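Local coordinates for protein probable glutathione S-transferase GSTU1 (PDB 1OYJ) that catalyses the conjugation of reduced glutathione to a wide range of hydrophobic electrophiles, as a tau-class enzyme of the glutathione S-transferase superfamily, at residues L9-V14 with R20-M25; S15-R20 with K114-G119; E68-L73 with F106-V111; F164-L169 with A195-R200. All coordinates share one frame; numbering follows the deposited sequence.

Contacts 1 and 4 are buried, contacts 2 and 3 partly so. Contact 1 lies inside the thioredoxin-like N-terminal domain and contact 4 inside the helical C-terminal domain; contacts 2 and 3 cross between the two domains, where glutathione binds. Helix 16-28 serves contacts 1 and 2, helix 97-124 contacts 2 and 3. Each buried contact ties a carboxylate to N-H donors next to a leucine, whereas the interdomain pair rests on an aromatic T-shaped stack and on small apolar packing, with polar groups turned to the ligand. Arg-20 joins the set: it bonds Ser-69 of contact 3 and the carbonyl of Ala-168 in contact 4.

Contact 1: L9-V14 with R20-M25; sequences LLDFWV and RCRIAM
Leu-9 and Arg-22 meet where strand 9-11 and helix 20-25 run in roughly opposite directions, 146° apart, with the axes of these short segments 10.5 Å from each other at closest approach. Strand, helix and strand 33-36 form a beta-alpha-beta unit of the thioredoxin-like domain. The apolar half belongs to Leu-9, whose CD2 branch lies 3.6 Å from CG of Arg-22, the side chains crossing at about a right angle. The same CD2 is 3.9 Å from CE of Met-25, while the other branch, CD1, comes to 4.1 Å from CB of Cys-21. The chain of Arg-22 bends at its CG-CD bond (chi3 -123°), which turns the guanidinium to the end of the strand. There NE of Arg-22 bonds OD2 of Asp-11 at 2.6 Å in a salt bridge. It reaches the oxygen from above the carboxylate plane, the two flat groups standing 79° apart; NH1 adds a weak bond to OD1, so the pairing has two prongs but is far from coplanar. The far end of the guanidinium grips a single atom: NH2 and NH1 of Arg-22 lie 3.1 and 3.3 Å from O of Trp-13, which stays in the guanidinium plane. A weak bond joins NH1 to the carbonyl of Phe-12. A leucine in place of Arg-22 would probably leave the buried charge of Asp-11 without its mate and the turn at residues 12 and 13 less firmly held. Asp-11 OD1 also accepts from the backbone N of Phe-12, so charge and main chain together fix the turn leading into glutathione-binding Ser-15.

Contact 2: S15-R20 with K114-G119; sequences SPFGQR and KLYDCG. With GSH (glutathione), chain O; GSH (glutathione), chain N.
Phe-17 turns its edge to the face of Tyr-116 in a T-shaped stack, ring centroids 5.3 Å apart and planes at 63°. CE1 of Phe-17 stands 3.8 Å above the tyrosine ring, offset toward the rim, and the neighbouring CZ also touches CB of Tyr-116. The tyrosine meets it because its CG is anti to the backbone N (chi1 176°), which swings the ring out from helix 97-124. One face of Phe-17 carries the active-site glutathione, whose CB1 sits 3.9 Å above the ring and over its centre, so the phenylalanine is wedged between ligand and helix. Next to it Ser-15 caps helix 16-28: its OG accepts a nearly straight bond (171°) from N of Gly-18, 3.1 Å away, and a weak one from N of Phe-17. That OG also lies 3.3 Å from the sulfur SG2 of the same glutathione, in keeping with the active-site serine of tau-class enzymes. A second glutathione is held from helix 97-124 by a disulfide of 2.2 Å between its SG2 and SG of Cys-118; Glu-136 of helix 127-148 also belongs to its pocket. Lys-114 NZ bonds the carboxylate O31 of this ligand at 2.6 Å, and its amide oxygen OE1. The contact spans the two domains: Ser-69 of helix 69-79 packs against Phe-17, while Ile-140 of helix 127-148 packs against Lys-114, Leu-115 and Cys-118.

Contact 3: E68-L73 with F106-V111; sequences ESLVIL and FWADYV. With GSH (glutathione), chain N.
Leu-70 and Ala-108, with CA atoms 7.6 Å apart, make almost the whole of this helix-to-helix touch. The close part is small: CD1 of Leu-70 lies 3.8 Å from CB of Ala-108 and 3.6 Å from its carbonyl O, and the other branch, CD2, reaches the same CB at 4.0 Å, so the leucine fork straddles the methyl. The short alanine side chain lets the leucine tip press onto the helix backbone. Toward the partly exposed Asp-109 the packing thins; that carboxylate pairs with Arg-113 of its own helix. Glu-68 and Ser-69 serve the ligand instead. The glutathione N1 donates to OE1 of Glu-68 at 2.6 Å, a position reached through the bend of the glutamate at chi2 (-67°). At the helix start N of Ser-69 meets carboxylate O11 at 3.1 Å, while its OG donates to O12 at 2.7 Å; this end would probably favour the negative group. A leucine in place of Glu-68 would probably leave the amino group of glutathione without its charged mate and its gamma-glutamyl end freer to shift. Arg-113 of the second subunit adds only a long, weak ion pair to Glu-68. Around the contact, Ala-168 of helix 164-169 and Arg-20 of helix 16-28 pack on Leu-70, and Phe-164 covers Ala-108, so helix 69-79 of the N-terminal domain rests on two helices of the C-terminal one.

Contact 4: F164-L169 with A195-R200; sequences FVDVAL and AAWARR
Trp-197 holds its CG anti to the backbone N (chi1 168°), which carries the indole straight across to Asp-166 and Leu-169; Asp-166 in turn has CG beside its own backbone N, and this bends the carboxylate round to the nitrogen of the ring. NE1 of Trp-197 donates to OD1 of Asp-166 at 2.9 Å in a bent bond of 144°. The oxygen is met on its anti side, tilted somewhat from the carboxylate plane, and carboxylate and indole lie nearly coplanar, 27° apart. The six-membered part of the ring is taken by Leu-169: both CG and CD2 of the leucine come to 3.6 Å from CH2 of Trp-197, and CD2 lies 3.7 Å from CZ3. One side chain thus spans a polar and an apolar partner one helical turn apart. Phe-154 joins Trp-197 edge-to-face, and Leu-115 of helix 97-124 backs Leu-169. Asp-166 has further donors: N of Phe-154 to OD1, and N of Gly-155 to OD2. OD2 also accepts from N of Gly-163, the residue just before helix 164-169, and so ties the aspartate back to the start of its own helix. Four N-H groups therefore surround a buried carboxylate, which probably stays ionised, and in this way one aspartate joins that helix start, the loop at 154-155 and helix 192-201.

Contact 1: L9-V14 with R20-M25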
# COMPACT_ATOMS: atom_id res chain seq x y z
N LEU A 9 8.57 -5.09 19.19
CA LEU A 9 7.82 -5.58 18.07
C LEU A 9 6.76 -6.51 18.56
O LEU A 9 7.09 -7.54 19.20
CB LEU A 9 8.76 -6.26 17.10
CG LEU A 9 8.10 -6.70 15.77
CD1 LEU A 9 7.75 -5.49 14.86
CD2 LEU A 9 9.10 -7.63 14.97
N LEU A 10 5.49 -6.13 18.38
CA LEU A 10 4.38 -7.00 18.72
C LEU A 10 4.20 -7.86 17.48
O LEU A 10 4.01 -7.35 16.38
CB LEU A 10 3.13 -6.20 19.03
CG LEU A 10 3.31 -5.03 19.99
CD1 LEU A 10 1.92 -4.42 20.41
CD2 LEU A 10 4.00 -5.55 21.27
N ASP A 11 4.23 -9.18 17.64
CA ASP A 11 4.22 -10.03 16.45
C ASP A 11 3.59 -11.40 16.75
O ASP A 11 3.10 -11.67 17.89
CB ASP A 11 5.68 -10.04 16.03
CG ASP A 11 5.93 -10.37 14.55
OD1 ASP A 11 5.02 -10.85 13.83
OD2 ASP A 11 7.07 -10.15 14.08
N PHE A 12 3.54 -12.26 15.76
CA PHE A 12 2.99 -13.59 15.84
C PHE A 12 4.05 -14.41 15.09
O PHE A 12 4.47 -14.02 13.96
CB PHE A 12 1.62 -13.66 15.18
CG PHE A 12 1.05 -15.04 15.14
CD1 PHE A 12 0.97 -15.77 16.29
CD2 PHE A 12 0.51 -15.57 14.00
CE1 PHE A 12 0.43 -17.07 16.32
CE2 PHE A 12 -0.07 -16.86 14.02
CZ PHE A 12 -0.07 -17.63 15.18
N TRP A 13 4.54 -15.49 15.68
CA TRP A 13 5.75 -16.20 15.13
C TRP A 13 5.76 -16.49 13.63
O TRP A 13 6.74 -16.24 12.94
CB TRP A 13 6.03 -17.49 15.98
CG TRP A 13 5.04 -18.55 15.77
CD1 TRP A 13 3.92 -18.68 16.39
CD2 TRP A 13 5.12 -19.61 14.84
NE1 TRP A 13 3.17 -19.73 15.88
CE2 TRP A 13 3.94 -20.35 14.95
CE3 TRP A 13 6.08 -20.01 13.93
CZ2 TRP A 13 3.66 -21.44 14.14
CZ3 TRP A 13 5.84 -21.10 13.16
CH2 TRP A 13 4.67 -21.82 13.27
N VAL A 14 4.69 -17.06 13.12
CA VAL A 14 4.59 -17.52 11.72
C VAL A 14 4.21 -16.39 10.73
O VAL A 14 4.18 -16.61 9.52
CB VAL A 14 3.55 -18.66 11.64
CG1 VAL A 14 2.11 -18.05 11.68
CG2 VAL A 14 3.73 -19.50 10.36
N ARG A 20 9.02 -9.67 7.93
CA ARG A 20 9.62 -8.62 7.25
C ARG A 20 10.37 -7.68 8.15
O ARG A 20 11.48 -7.28 7.81
CB ARG A 20 8.65 -7.75 6.42
CG ARG A 20 7.89 -8.44 5.35
CD ARG A 20 6.75 -7.63 4.82
NE ARG A 20 6.20 -8.20 3.61
CZ ARG A 20 5.19 -7.70 2.94
NH1 ARG A 20 4.44 -6.73 3.45
NH2 ARG A 20 4.90 -8.20 1.76
N CYS A 21 9.71 -7.21 9.19
CA CYS A 21 10.25 -6.21 10.02
C CYS A 21 11.39 -6.84 10.84
O CYS A 21 12.38 -6.18 11.16
CB CYS A 21 9.20 -5.71 10.99
SG CYS A 21 7.66 -5.21 10.25
N ARG A 22 11.24 -8.11 11.23
CA ARG A 22 12.39 -8.77 11.92
C ARG A 22 13.68 -8.78 11.05
O ARG A 22 14.79 -8.47 11.58
CB ARG A 22 12.12 -10.24 12.37
CG ARG A 22 10.95 -10.33 13.46
CD ARG A 22 10.39 -11.74 13.72
NE ARG A 22 8.98 -11.85 13.51
CZ ARG A 22 8.34 -12.99 13.43
NH1 ARG A 22 7.05 -12.98 13.17
NH2 ARG A 22 8.99 -14.12 13.54
N ILE A 23 13.54 -9.22 9.80
CA ILE A 23 14.68 -9.30 8.87
C ILE A 23 15.28 -7.93 8.64
O ILE A 23 16.48 -7.78 8.62
CB ILE A 23 14.21 -9.95 7.57
CG1 ILE A 23 13.93 -11.44 7.86
CG2 ILE A 23 15.16 -9.80 6.41
CD1 ILE A 23 13.05 -12.04 6.72
N ALA A 24 14.42 -6.90 8.48
CA ALA A 24 14.90 -5.55 8.22
C ALA A 24 15.70 -4.96 9.39
O ALA A 24 16.79 -4.38 9.19
CB ALA A 24 13.78 -4.68 7.81
N MET A 25 15.22 -5.17 10.61
CA MET A 25 15.99 -4.81 11.77
C MET A 25 17.29 -5.59 11.88
O MET A 25 18.35 -5.01 12.10
CB MET A 25 15.11 -4.93 13.04
CG MET A 25 14.12 -3.77 13.11
SD MET A 25 13.11 -3.66 14.59
CE MET A 25 11.96 -5.06 14.45

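Contact 2: S15-R20 with K114-G119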
# COMPACT_ATOMS: atom_id res chain seq x y z
N SER A 15 3.92 -15.18 11.23
CA SER A 15 3.58 -14.05 10.33
C SER A 15 4.66 -13.61 9.34
O SER A 15 5.67 -13.10 9.74
CB SER A 15 3.16 -12.78 11.09
OG SER A 15 2.82 -11.76 10.20
N PRO A 16 4.34 -13.68 8.07
CA PRO A 16 5.25 -13.22 7.03
C PRO A 16 5.45 -11.73 7.14
O PRO A 16 6.53 -11.21 6.84
CB PRO A 16 4.57 -13.64 5.76
CG PRO A 16 3.15 -13.89 6.10
CD PRO A 16 3.14 -14.30 7.52
N PHE A 17 4.37 -11.01 7.58
CA PHE A 17 4.40 -9.57 7.66
C PHE A 17 5.30 -9.09 8.80
O PHE A 17 6.13 -8.21 8.64
CB PHE A 17 2.97 -9.05 7.84
CG PHE A 17 2.05 -9.45 6.74
CD1 PHE A 17 1.06 -10.36 6.96
CD2 PHE A 17 2.16 -8.87 5.52
CE1 PHE A 17 0.16 -10.69 5.96
CE2 PHE A 17 1.28 -9.22 4.51
CZ PHE A 17 0.31 -10.15 4.76
N GLY A 18 5.20 -9.75 9.96
CA GLY A 18 6.10 -9.43 11.08
C GLY A 18 7.52 -9.89 10.78
O GLY A 18 8.48 -9.22 11.03
N GLN A 19 7.67 -11.00 10.10
CA GLN A 19 8.98 -11.42 9.70
C GLN A 19 9.73 -10.39 8.81
O GLN A 19 10.93 -10.28 8.91
CB GLN A 19 8.91 -12.79 9.04
CG GLN A 19 8.63 -13.93 10.09
CD GLN A 19 8.10 -15.15 9.39
OE1 GLN A 19 8.10 -15.16 8.20
NE2 GLN A 19 7.61 -16.15 10.14
N ARG A 20 9.02 -9.67 7.93
CA ARG A 20 9.62 -8.62 7.25
C ARG A 20 10.37 -7.68 8.15
O ARG A 20 11.48 -7.28 7.81
CB ARG A 20 8.65 -7.75 6.42
CG ARG A 20 7.89 -8.44 5.35
CD ARG A 20 6.75 -7.63 4.82
NE ARG A 20 6.20 -8.20 3.61
CZ ARG A 20 5.19 -7.70 2.94
NH1 ARG A 20 4.44 -6.73 3.45
NH2 ARG A 20 4.90 -8.20 1.76
N LYS A 114 -0.92 -9.74 -3.63
CA LYS A 114 -1.09 -11.05 -4.21
C LYS A 114 -0.81 -12.30 -3.30
O LYS A 114 -1.59 -13.26 -3.27
CB LYS A 114 -0.18 -11.13 -5.47
CG LYS A 114 -0.59 -10.08 -6.60
CD LYS A 114 -1.92 -10.45 -7.36
CE LYS A 114 -2.36 -9.35 -8.31
NZ LYS A 114 -3.63 -9.63 -9.12
N LEU A 115 0.28 -12.23 -2.53
CA LEU A 115 0.85 -13.43 -1.92
C LEU A 115 -0.07 -13.97 -0.81
O LEU A 115 -0.53 -15.12 -0.82
CB LEU A 115 2.26 -13.16 -1.43
CG LEU A 115 3.44 -13.44 -2.36
CD1 LEU A 115 3.55 -14.95 -2.61
CD2 LEU A 115 3.22 -12.78 -3.68
N TYR A 116 -0.30 -13.15 0.15
CA TYR A 116 -1.07 -13.62 1.28
C TYR A 116 -2.44 -14.09 0.87
O TYR A 116 -2.82 -15.22 1.19
CB TYR A 116 -1.19 -12.54 2.27
CG TYR A 116 -2.05 -12.89 3.45
CD1 TYR A 116 -1.57 -13.72 4.40
CD2 TYR A 116 -3.28 -12.33 3.63
CE1 TYR A 116 -2.28 -14.03 5.51
CE2 TYR A 116 -4.03 -12.63 4.77
CZ TYR A 116 -3.50 -13.49 5.70
OH TYR A 116 -4.18 -13.86 6.86
N ASP A 117 -3.18 -13.28 0.15
CA ASP A 117 -4.54 -13.65 -0.19
C ASP A 117 -4.61 -14.81 -1.16
O ASP A 117 -5.46 -15.73 -1.04
CB ASP A 117 -5.31 -12.47 -0.84
CG ASP A 117 -5.50 -11.24 0.11
OD1 ASP A 117 -5.98 -11.39 1.24
OD2 ASP A 117 -5.12 -10.08 -0.24
N CYS A 118 -3.75 -14.78 -2.17
CA CYS A 118 -3.83 -15.78 -3.17
C CYS A 118 -3.30 -17.07 -2.65
O CYS A 118 -3.77 -18.14 -3.03
CB CYS A 118 -3.14 -15.32 -4.44
SG CYS A 118 -3.79 -13.68 -4.98
N GLY A 119 -2.33 -16.98 -1.74
CA GLY A 119 -1.86 -18.16 -1.10
C GLY A 119 -2.88 -18.83 -0.22
O GLY A 119 -2.96 -20.10 -0.24
N1 GSH O . -9.81 -7.35 -7.33
CA1 GSH O . -9.55 -8.73 -6.92
C1 GSH O . -10.70 -9.57 -7.43
O11 GSH O . -11.36 -10.27 -6.66
O12 GSH O . -11.01 -9.55 -8.60
CB1 GSH O . -8.15 -9.17 -7.48
CG1 GSH O . -7.76 -10.59 -7.05
CD1 GSH O . -6.35 -11.14 -7.37
OE1 GSH O . -5.36 -10.55 -6.99
N2 GSH O . -6.31 -12.31 -8.01
CA2 GSH O . -5.13 -13.17 -8.12
C2 GSH O . -4.68 -13.31 -9.54
O2 GSH O . -3.87 -14.20 -9.87
CB2 GSH O . -5.39 -14.52 -7.49
SG2 GSH O . -5.72 -14.29 -5.74
N3 GSH O . -5.21 -12.34 -10.35
CA3 GSH O . -4.76 -12.18 -11.72
C3 GSH O . -3.32 -11.72 -11.91
O31 GSH O . -2.70 -11.20 -10.92
O32 GSH O . -2.78 -11.87 -13.06
N1 GSH N . -1.41 -5.22 6.03
CA1 GSH N . -0.77 -5.99 7.05
C1 GSH N . 0.67 -5.77 7.31
O11 GSH N . 1.29 -5.75 8.36
O12 GSH N . 1.30 -5.62 6.29
CB1 GSH N . -1.39 -7.27 7.56
CG1 GSH N . -0.76 -7.89 8.82
CD1 GSH N . -1.59 -9.11 9.23
OE1 GSH N . -2.29 -9.63 8.38
N2 GSH N . -1.50 -9.58 10.47
CA2 GSH N . -2.27 -10.72 10.90
C2 GSH N . -3.15 -10.20 12.05
O2 GSH N . -2.57 -9.62 12.95
CB2 GSH N . -1.28 -11.79 11.38
SG2 GSH N . -0.39 -12.54 9.96
N3 GSH N . -4.48 -10.16 11.99
CA3 GSH N . -5.06 -10.56 13.30
C3 GSH N . -6.26 -11.50 13.42
O31 GSH N . -7.21 -11.25 14.24
O32 GSH N . -6.29 -12.53 12.77

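Contact 3: E68-L73 with F106-V111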
# COMPACT_ATOMS: atom_id res chain seq x y z
N GLU A 68 1.53 -1.57 9.85
CA GLU A 68 1.51 -1.95 8.45
C GLU A 68 2.96 -2.20 8.07
O GLU A 68 3.76 -1.32 8.07
CB GLU A 68 0.84 -0.91 7.54
CG GLU A 68 -0.71 -0.89 7.77
CD GLU A 68 -1.41 -2.17 7.33
OE1 GLU A 68 -1.09 -2.69 6.19
OE2 GLU A 68 -2.29 -2.68 8.10
N SER A 69 3.26 -3.46 7.81
CA SER A 69 4.62 -3.91 7.56
C SER A 69 5.38 -3.04 6.58
O SER A 69 6.54 -2.64 6.82
CB SER A 69 4.66 -5.40 7.26
OG SER A 69 3.95 -5.74 6.13
N LEU A 70 4.77 -2.67 5.47
CA LEU A 70 5.58 -1.93 4.47
C LEU A 70 5.87 -0.49 4.92
O LEU A 70 6.88 0.11 4.55
CB LEU A 70 4.88 -1.91 3.10
CG LEU A 70 4.80 -3.22 2.32
CD1 LEU A 70 4.21 -3.05 0.89
CD2 LEU A 70 6.14 -3.84 2.19
N VAL A 71 4.98 0.02 5.75
CA VAL A 71 5.13 1.30 6.37
C VAL A 71 6.31 1.22 7.40
O VAL A 71 7.17 2.11 7.42
CB VAL A 71 3.76 1.82 7.03
CG1 VAL A 71 4.02 3.15 7.83
CG2 VAL A 71 2.71 2.04 5.99
N ILE A 72 6.35 0.15 8.22
CA ILE A 72 7.41 -0.06 9.19
C ILE A 72 8.76 -0.18 8.44
O ILE A 72 9.72 0.45 8.81
CB ILE A 72 7.13 -1.37 10.06
CG1 ILE A 72 5.90 -1.22 10.99
CG2 ILE A 72 8.35 -1.72 10.78
CD1 ILE A 72 5.24 -2.51 11.36
N LEU A 73 8.79 -0.94 7.35
CA LEU A 73 10.02 -1.04 6.55
C LEU A 73 10.54 0.35 6.08
O LEU A 73 11.72 0.68 6.26
CB LEU A 73 9.85 -1.91 5.37
CG LEU A 73 9.56 -3.37 5.55
CD1 LEU A 73 9.82 -4.11 4.23
CD2 LEU A 73 10.35 -3.94 6.65
N PHE A 106 6.13 -0.13 -6.13
CA PHE A 106 5.17 -0.82 -6.94
C PHE A 106 5.19 -2.37 -6.66
O PHE A 106 4.16 -2.99 -6.47
CB PHE A 106 5.47 -0.55 -8.46
CG PHE A 106 4.56 -1.29 -9.36
CD1 PHE A 106 3.38 -0.74 -9.77
CD2 PHE A 106 4.88 -2.56 -9.75
CE1 PHE A 106 2.44 -1.48 -10.52
CE2 PHE A 106 4.01 -3.29 -10.49
CZ PHE A 106 2.75 -2.75 -10.90
N TRP A 107 6.38 -2.94 -6.65
CA TRP A 107 6.53 -4.41 -6.57
C TRP A 107 6.24 -4.87 -5.10
O TRP A 107 5.74 -5.96 -4.87
CB TRP A 107 7.88 -4.79 -7.11
CG TRP A 107 7.78 -4.88 -8.69
CD1 TRP A 107 8.27 -4.01 -9.61
CD2 TRP A 107 6.96 -5.78 -9.41
NE1 TRP A 107 7.87 -4.35 -10.89
CE2 TRP A 107 7.06 -5.45 -10.80
CE3 TRP A 107 6.21 -6.88 -9.05
CZ2 TRP A 107 6.45 -6.20 -11.80
CZ3 TRP A 107 5.53 -7.62 -10.07
CH2 TRP A 107 5.67 -7.26 -11.43
N ALA A 108 6.58 -4.07 -4.12
CA ALA A 108 6.24 -4.42 -2.71
C ALA A 108 4.75 -4.36 -2.62
O ALA A 108 4.14 -5.25 -2.01
CB ALA A 108 6.89 -3.52 -1.73
N ASP A 109 4.16 -3.32 -3.21
CA ASP A 109 2.68 -3.26 -3.22
C ASP A 109 2.07 -4.54 -3.89
O ASP A 109 1.09 -5.11 -3.45
CB ASP A 109 2.20 -2.01 -3.95
CG ASP A 109 0.69 -1.97 -4.09
OD1 ASP A 109 0.01 -1.81 -3.10
OD2 ASP A 109 0.11 -2.25 -5.12
N TYR A 110 2.70 -5.00 -4.97
CA TYR A 110 2.20 -6.11 -5.71
C TYR A 110 2.27 -7.37 -4.80
O TYR A 110 1.30 -8.13 -4.70
CB TYR A 110 3.08 -6.35 -6.88
CG TYR A 110 2.72 -7.59 -7.67
CD1 TYR A 110 1.84 -7.53 -8.73
CD2 TYR A 110 3.31 -8.80 -7.40
CE1 TYR A 110 1.48 -8.66 -9.41
CE2 TYR A 110 2.97 -9.92 -8.09
CZ TYR A 110 2.07 -9.85 -9.15
OH TYR A 110 1.79 -11.01 -9.88
N VAL A 111 3.35 -7.52 -4.08
CA VAL A 111 3.45 -8.59 -3.07
C VAL A 111 2.33 -8.53 -2.02
O VAL A 111 1.67 -9.54 -1.72
CB VAL A 111 4.79 -8.62 -2.37
CG1 VAL A 111 4.79 -9.77 -1.35
CG2 VAL A 111 5.90 -8.88 -3.40
N1 GSH N . -1.41 -5.22 6.03
CA1 GSH N . -0.77 -5.99 7.05
C1 GSH N . 0.67 -5.77 7.31
O11 GSH N . 1.29 -5.75 8.36
O12 GSH N . 1.30 -5.62 6.29
CB1 GSH N . -1.39 -7.27 7.56
CG1 GSH N . -0.76 -7.89 8.82
CD1 GSH N . -1.59 -9.11 9.23
OE1 GSH N . -2.29 -9.63 8.38
N2 GSH N . -1.50 -9.58 10.47
CA2 GSH N . -2.27 -10.72 10.90
C2 GSH N . -3.15 -10.20 12.05
O2 GSH N . -2.57 -9.62 12.95
CB2 GSH N . -1.28 -11.79 11.38
SG2 GSH N . -0.39 -12.54 9.96
N3 GSH N . -4.48 -10.16 11.99
CA3 GSH N . -5.06 -10.56 13.30
C3 GSH N . -6.26 -11.50 13.42
O31 GSH N . -7.21 -11.25 14.24
O32 GSH N . -6.29 -12.53 12.77

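Contact 4: F164-L169 with A195-R200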
# COMPACT_ATOMS: atom_id res chain seq x y z
N PHE A 164 14.35 -3.47 -0.40
CA PHE A 164 12.92 -3.36 -0.06
C PHE A 164 12.02 -4.49 -0.57
O PHE A 164 11.32 -5.13 0.18
CB PHE A 164 12.38 -2.05 -0.58
CG PHE A 164 11.05 -1.65 -0.04
CD1 PHE A 164 10.85 -1.41 1.27
CD2 PHE A 164 9.99 -1.38 -0.89
CE1 PHE A 164 9.57 -0.99 1.74
CE2 PHE A 164 8.77 -0.86 -0.43
CZ PHE A 164 8.54 -0.75 0.88
N VAL A 165 12.02 -4.78 -1.86
CA VAL A 165 11.18 -5.84 -2.37
C VAL A 165 11.65 -7.16 -1.92
O VAL A 165 10.81 -8.03 -1.65
CB VAL A 165 11.14 -5.82 -3.94
CG1 VAL A 165 10.31 -6.93 -4.48
CG2 VAL A 165 10.53 -4.49 -4.42
N ASP A 166 12.97 -7.38 -1.86
CA ASP A 166 13.47 -8.66 -1.40
C ASP A 166 12.90 -8.97 0.01
O ASP A 166 12.42 -10.04 0.27
CB ASP A 166 14.92 -8.73 -1.32
CG ASP A 166 15.61 -8.49 -2.69
OD1 ASP A 166 15.54 -9.35 -3.59
OD2 ASP A 166 16.27 -7.44 -2.83
N VAL A 167 12.99 -7.99 0.88
CA VAL A 167 12.46 -8.13 2.22
C VAL A 167 10.99 -8.34 2.24
O VAL A 167 10.48 -9.20 2.98
CB VAL A 167 12.99 -7.03 3.14
CG1 VAL A 167 12.39 -7.20 4.54
CG2 VAL A 167 14.49 -7.15 3.29
N ALA A 168 10.23 -7.60 1.44
CA ALA A 168 8.79 -7.81 1.40
C ALA A 168 8.39 -9.23 0.97
O ALA A 168 7.39 -9.74 1.44
CB ALA A 168 8.16 -6.83 0.47
N LEU A 169 9.14 -9.82 0.04
CA LEU A 169 8.70 -11.09 -0.54
C LEU A 169 9.31 -12.30 0.22
O LEU A 169 8.71 -13.38 0.29
CB LEU A 169 9.24 -11.17 -1.99
CG LEU A 169 8.86 -12.45 -2.78
CD1 LEU A 169 7.39 -12.73 -2.77
CD2 LEU A 169 9.34 -12.35 -4.21
N ALA A 195 13.07 -19.55 -7.62
CA ALA A 195 13.52 -20.57 -6.71
C ALA A 195 15.00 -20.39 -6.30
O ALA A 195 15.34 -20.56 -5.15
CB ALA A 195 13.29 -21.98 -7.33
N ALA A 196 15.84 -19.99 -7.26
CA ALA A 196 17.25 -19.74 -7.05
C ALA A 196 17.38 -18.52 -6.16
O ALA A 196 18.18 -18.54 -5.23
CB ALA A 196 17.95 -19.46 -8.41
N TRP A 197 16.57 -17.51 -6.44
CA TRP A 197 16.55 -16.32 -5.56
C TRP A 197 16.16 -16.73 -4.11
O TRP A 197 16.83 -16.29 -3.13
CB TRP A 197 15.62 -15.22 -6.09
CG TRP A 197 15.33 -14.12 -5.15
CD1 TRP A 197 16.03 -12.98 -4.96
CD2 TRP A 197 14.24 -14.06 -4.27
NE1 TRP A 197 15.44 -12.24 -3.96
CE2 TRP A 197 14.31 -12.87 -3.58
CE3 TRP A 197 13.15 -14.88 -4.07
CZ2 TRP A 197 13.41 -12.51 -2.60
CZ3 TRP A 197 12.22 -14.52 -3.19
CH2 TRP A 197 12.34 -13.33 -2.45
N ALA A 198 15.16 -17.58 -3.98
CA ALA A 198 14.74 -18.01 -2.63
C ALA A 198 15.91 -18.76 -1.93
O ALA A 198 16.22 -18.54 -0.77
CB ALA A 198 13.47 -18.86 -2.69
N ARG A 199 16.67 -19.57 -2.69
CA ARG A 199 17.79 -20.33 -2.07
C ARG A 199 18.92 -19.35 -1.63
O ARG A 199 19.49 -19.47 -0.55
CB ARG A 199 18.36 -21.39 -3.03
CG ARG A 199 17.51 -22.58 -3.20
CD ARG A 199 18.14 -23.69 -4.00
NE ARG A 199 18.64 -23.29 -5.32
CZ ARG A 199 17.93 -23.33 -6.44
NH1 ARG A 199 16.67 -23.69 -6.41
NH2 ARG A 199 18.47 -23.02 -7.58
N ARG A 200 19.21 -18.37 -2.47
CA ARG A 200 20.24 -17.34 -2.18
C ARG A 200 19.84 -16.56 -0.88
O ARG A 200 20.57 -16.46 0.06
CB ARG A 200 20.26 -16.38 -3.38
CG ARG A 200 21.11 -15.07 -3.38
CD ARG A 200 21.20 -14.43 -4.89
NE ARG A 200 21.10 -15.45 -5.92
CZ ARG A 200 20.17 -15.58 -6.87
NH1 ARG A 200 19.26 -14.68 -7.15
NH2 ARG A 200 20.25 -16.66 -7.67